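Putative enoyl-CoA hydratase (Streptomyces coelicolor A3, PDB 3G64) probably acts as an enoyl-CoA hydratase, adding water to the double bond of enoyl-CoA thioesters, as a member of the crotonase superfamily. Local coordinates at residues Phe137-Pro142 with Arg210-Arg215. Sequence-based numbering, arbitrary orientation.
Sequences FRVADP and RTLARR
Leu-212 reaches from its helix toward the strand 137-140 and sets a single methyl, CD2, against two side chains of that strand. Leu-212 CD2 lies 3.7 Å from Phe-137 CG and 3.8 Å from both Phe-137 CB and Phe-137 CD1, so it rests at the root of the ring, which it approaches obliquely. The two side chains as a whole cross at about a right angle. Leu-212 CD2 also meets Val-139 CG2 at 3.8 Å. In Leu-212, chi1 170° sets CG anti to the backbone N, and the second torsion (61° for CD1) puts CD2 anti to CA; this farther-reaching branch spans to the strand although the CA atoms of Val-139 and Leu-212 stay 8.7 Å apart. Phe-137 and Val-139 present their side chains on one face of the strand, while Arg-138 between them turns to the other, where Arg-138 NE makes a hydrogen bond to Leu-195 O. No hydrogen bond joins the two segments: the contact is small, buried and wholly apolar. Ile-117 of the adjacent parallel strand 116-120 touches both Phe-137 and Val-139, and Leu-181 of a second subunit packs on Phe-137 and Leu-212, bringing the subunit interface up to this cluster. Helix 205-217 thus covers one face of the mostly parallel beta-sheet, with Ala-213 touching strands further across it, a helix-on-sheet layer of the alpha/beta crotonase fold.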
ATOM      1  N   PHE A 137     -15.381  -6.796   2.629  1.00 22.00           N
ATOM      2  CA  PHE A 137     -16.177  -5.967   1.714  1.00 22.75           C
ATOM      3  C   PHE A 137     -16.916  -4.887   2.495  1.00 26.61           C
ATOM      4  O   PHE A 137     -17.451  -5.156   3.578  1.00 24.62           O
ATOM      5  CB  PHE A 137     -17.202  -6.796   0.908  1.00 27.52           C
ATOM      6  CG  PHE A 137     -16.598  -7.853   0.017  1.00 24.90           C
ATOM      7  CD1 PHE A 137     -16.378  -7.604  -1.333  1.00 26.24           C
ATOM      8  CD2 PHE A 137     -16.269  -9.096   0.527  1.00 24.13           C
ATOM      9  CE1 PHE A 137     -15.830  -8.580  -2.157  1.00 25.37           C
ATOM     10  CE2 PHE A 137     -15.701 -10.092  -0.290  1.00 26.23           C
ATOM     11  CZ  PHE A 137     -15.483  -9.828  -1.632  1.00 29.78           C
ATOM     12  N   ARG A 138     -16.936  -3.670   1.938  1.00 25.60           N
ATOM     13  CA  ARG A 138     -17.770  -2.577   2.442  1.00 23.55           C
ATOM     14  C   ARG A 138     -18.815  -2.197   1.369  1.00 26.92           C
ATOM     15  O   ARG A 138     -18.494  -1.620   0.319  1.00 24.04           O
ATOM     16  CB  ARG A 138     -16.928  -1.361   2.842  1.00 22.86           C
ATOM     17  CG  ARG A 138     -16.133  -1.545   4.186  1.00 21.32           C
ATOM     18  CD  ARG A 138     -14.860  -0.675   4.243  1.00 22.55           C
ATOM     19  NE  ARG A 138     -13.941  -1.113   3.201  1.00 24.35           N
ATOM     20  CZ  ARG A 138     -13.226  -2.240   3.255  1.00 27.22           C
ATOM     21  NH1 ARG A 138     -12.462  -2.582   2.227  1.00 29.77           N
ATOM     22  NH2 ARG A 138     -13.264  -3.031   4.328  1.00 23.48           N
ATOM     23  N   VAL A 139     -20.060  -2.554   1.641  1.00 27.24           N
ATOM     24  CA  VAL A 139     -21.193  -2.245   0.753  1.00 27.80           C
ATOM     25  C   VAL A 139     -21.938  -1.065   1.370  1.00 29.37           C
ATOM     26  O   VAL A 139     -22.529  -1.183   2.436  1.00 28.81           O
ATOM     27  CB  VAL A 139     -22.082  -3.489   0.606  1.00 29.04           C
ATOM     28  CG1 VAL A 139     -23.347  -3.187  -0.173  1.00 30.24           C
ATOM     29  CG2 VAL A 139     -21.264  -4.640  -0.053  1.00 26.75           C
ATOM     30  N   ALA A 140     -21.883   0.084   0.706  1.00 27.61           N
ATOM     31  CA  ALA A 140     -22.214   1.348   1.333  1.00 26.51           C
ATOM     32  C   ALA A 140     -23.233   2.109   0.517  1.00 29.44           C
ATOM     33  O   ALA A 140     -23.109   2.167  -0.717  1.00 32.95           O
ATOM     34  CB  ALA A 140     -20.947   2.201   1.449  1.00 22.58           C
ATOM     35  N   ASP A 141     -24.201   2.725   1.194  1.00 28.70           N
ATOM     36  CA  ASP A 141     -25.123   3.642   0.510  1.00 29.71           C
ATOM     37  C   ASP A 141     -24.562   5.058   0.589  1.00 31.63           C
ATOM     38  O   ASP A 141     -23.556   5.281   1.276  1.00 31.31           O
ATOM     39  CB  ASP A 141     -26.603   3.465   0.947  1.00 31.85           C
ATOM     40  CG  ASP A 141     -27.032   4.377   2.098  1.00 35.85           C
ATOM     41  OD1 ASP A 141     -28.200   4.219   2.552  1.00 36.59           O
ATOM     42  OD2 ASP A 141     -26.241   5.230   2.555  1.00 33.65           O
ATOM     43  N   PRO A 142     -25.147   5.995  -0.173  1.00 30.03           N
ATOM     44  CA  PRO A 142     -24.580   7.342  -0.315  1.00 26.90           C
ATOM     45  C   PRO A 142     -24.587   8.153   0.954  1.00 27.15           C
ATOM     46  O   PRO A 142     -23.916   9.193   0.968  1.00 28.75           O
ATOM     47  CB  PRO A 142     -25.524   8.018  -1.340  1.00 26.43           C
ATOM     48  CG  PRO A 142     -26.053   6.891  -2.160  1.00 32.12           C
ATOM     49  CD  PRO A 142     -26.191   5.721  -1.184  1.00 30.62           C
ATOM     50  N   ARG A 210     -26.647  -8.494   1.574  1.00 29.09           N
ATOM     51  CA  ARG A 210     -27.207  -9.833   1.610  1.00 29.58           C
ATOM     52  C   ARG A 210     -27.037 -10.567   0.263  1.00 32.06           C
ATOM     53  O   ARG A 210     -26.805 -11.775   0.234  1.00 31.06           O
ATOM     54  CB  ARG A 210     -28.688  -9.769   1.987  1.00 32.70           C
ATOM     55  CG  ARG A 210     -29.341 -11.123   1.968  1.00 43.08           C
ATOM     56  CD  ARG A 210     -30.797 -11.047   2.354  1.00 57.14           C
ATOM     57  NE  ARG A 210     -31.476 -12.233   1.859  1.00 71.47           N
ATOM     58  CZ  ARG A 210     -32.787 -12.339   1.691  1.00 80.75           C
ATOM     59  NH1 ARG A 210     -33.584 -11.317   1.995  1.00 85.44           N
ATOM     60  NH2 ARG A 210     -33.296 -13.471   1.218  1.00 81.35           N
ATOM     61  N   THR A 211     -27.168  -9.834  -0.840  1.00 32.68           N
ATOM     62  CA  THR A 211     -27.011 -10.415  -2.182  1.00 34.18           C
ATOM     63  C   THR A 211     -25.544 -10.820  -2.365  1.00 32.61           C
ATOM     64  O   THR A 211     -25.234 -11.925  -2.830  1.00 31.17           O
ATOM     65  CB  THR A 211     -27.461  -9.411  -3.297  1.00 30.99           C
ATOM     66  OG1 THR A 211     -28.883  -9.193  -3.222  1.00 35.86           O
ATOM     67  CG2 THR A 211     -27.109  -9.919  -4.694  1.00 28.99           C
ATOM     68  N   LEU A 212     -24.634  -9.936  -1.964  1.00 30.85           N
ATOM     69  CA  LEU A 212     -23.214 -10.253  -2.078  1.00 28.69           C
ATOM     70  C   LEU A 212     -22.864 -11.471  -1.214  1.00 29.07           C
ATOM     71  O   LEU A 212     -22.114 -12.337  -1.639  1.00 26.51           O
ATOM     72  CB  LEU A 212     -22.338  -9.050  -1.718  1.00 30.67           C
ATOM     73  CG  LEU A 212     -20.843  -9.367  -1.591  1.00 28.48           C
ATOM     74  CD1 LEU A 212     -20.274  -9.885  -2.902  1.00 29.58           C
ATOM     75  CD2 LEU A 212     -20.115  -8.107  -1.177  1.00 29.22           C
ATOM     76  N   ALA A 213     -23.431 -11.544  -0.009  1.00 29.58           N
ATOM     77  CA  ALA A 213     -23.146 -12.674   0.892  1.00 30.66           C
ATOM     78  C   ALA A 213     -23.561 -13.991   0.261  1.00 29.12           C
ATOM     79  O   ALA A 213     -22.846 -14.986   0.315  1.00 26.29           O
ATOM     80  CB  ALA A 213     -23.864 -12.495   2.219  1.00 29.31           C
ATOM     81  N   ARG A 214     -24.760 -13.982  -0.320  1.00 28.11           N
ATOM     82  CA  ARG A 214     -25.313 -15.158  -0.965  1.00 26.60           C
ATOM     83  C   ARG A 214     -24.494 -15.547  -2.214  1.00 29.61           C
ATOM     84  O   ARG A 214     -24.268 -16.719  -2.471  1.00 29.57           O
ATOM     85  CB  ARG A 214     -26.793 -14.892  -1.341  1.00 31.11           C
ATOM     86  CG  ARG A 214     -27.489 -16.086  -1.985  1.00 39.77           C
ATOM     87  CD  ARG A 214     -27.297 -17.357  -1.164  1.00 41.91           C
ATOM     88  NE  ARG A 214     -27.958 -17.228   0.126  1.00 45.29           N
ATOM     89  CZ  ARG A 214     -27.729 -18.011   1.175  1.00 44.29           C
ATOM     90  NH1 ARG A 214     -26.841 -18.995   1.098  1.00 40.47           N
ATOM     91  NH2 ARG A 214     -28.387 -17.796   2.311  1.00 45.26           N
ATOM     92  N   ARG A 215     -24.067 -14.556  -2.990  1.00 30.54           N
ATOM     93  CA  ARG A 215     -23.180 -14.802  -4.115  1.00 31.38           C
ATOM     94  C   ARG A 215     -21.917 -15.540  -3.666  1.00 37.45           C
ATOM     95  O   ARG A 215     -21.518 -16.536  -4.279  1.00 37.73           O
ATOM     96  CB  ARG A 215     -22.807 -13.494  -4.818  1.00 32.55           C
ATOM     97  CG  ARG A 215     -21.803 -13.710  -5.943  1.00 37.87           C
ATOM     98  CD  ARG A 215     -21.455 -12.455  -6.718  1.00 39.14           C
ATOM     99  NE  ARG A 215     -20.520 -12.800  -7.781  1.00 42.78           N
ATOM    100  CZ  ARG A 215     -19.823 -11.935  -8.513  1.00 42.96           C
ATOM    101  NH1 ARG A 215     -19.928 -10.635  -8.315  1.00 35.45           N
ATOM    102  NH2 ARG A 215     -19.000 -12.385  -9.451  1.00 46.61           N
TER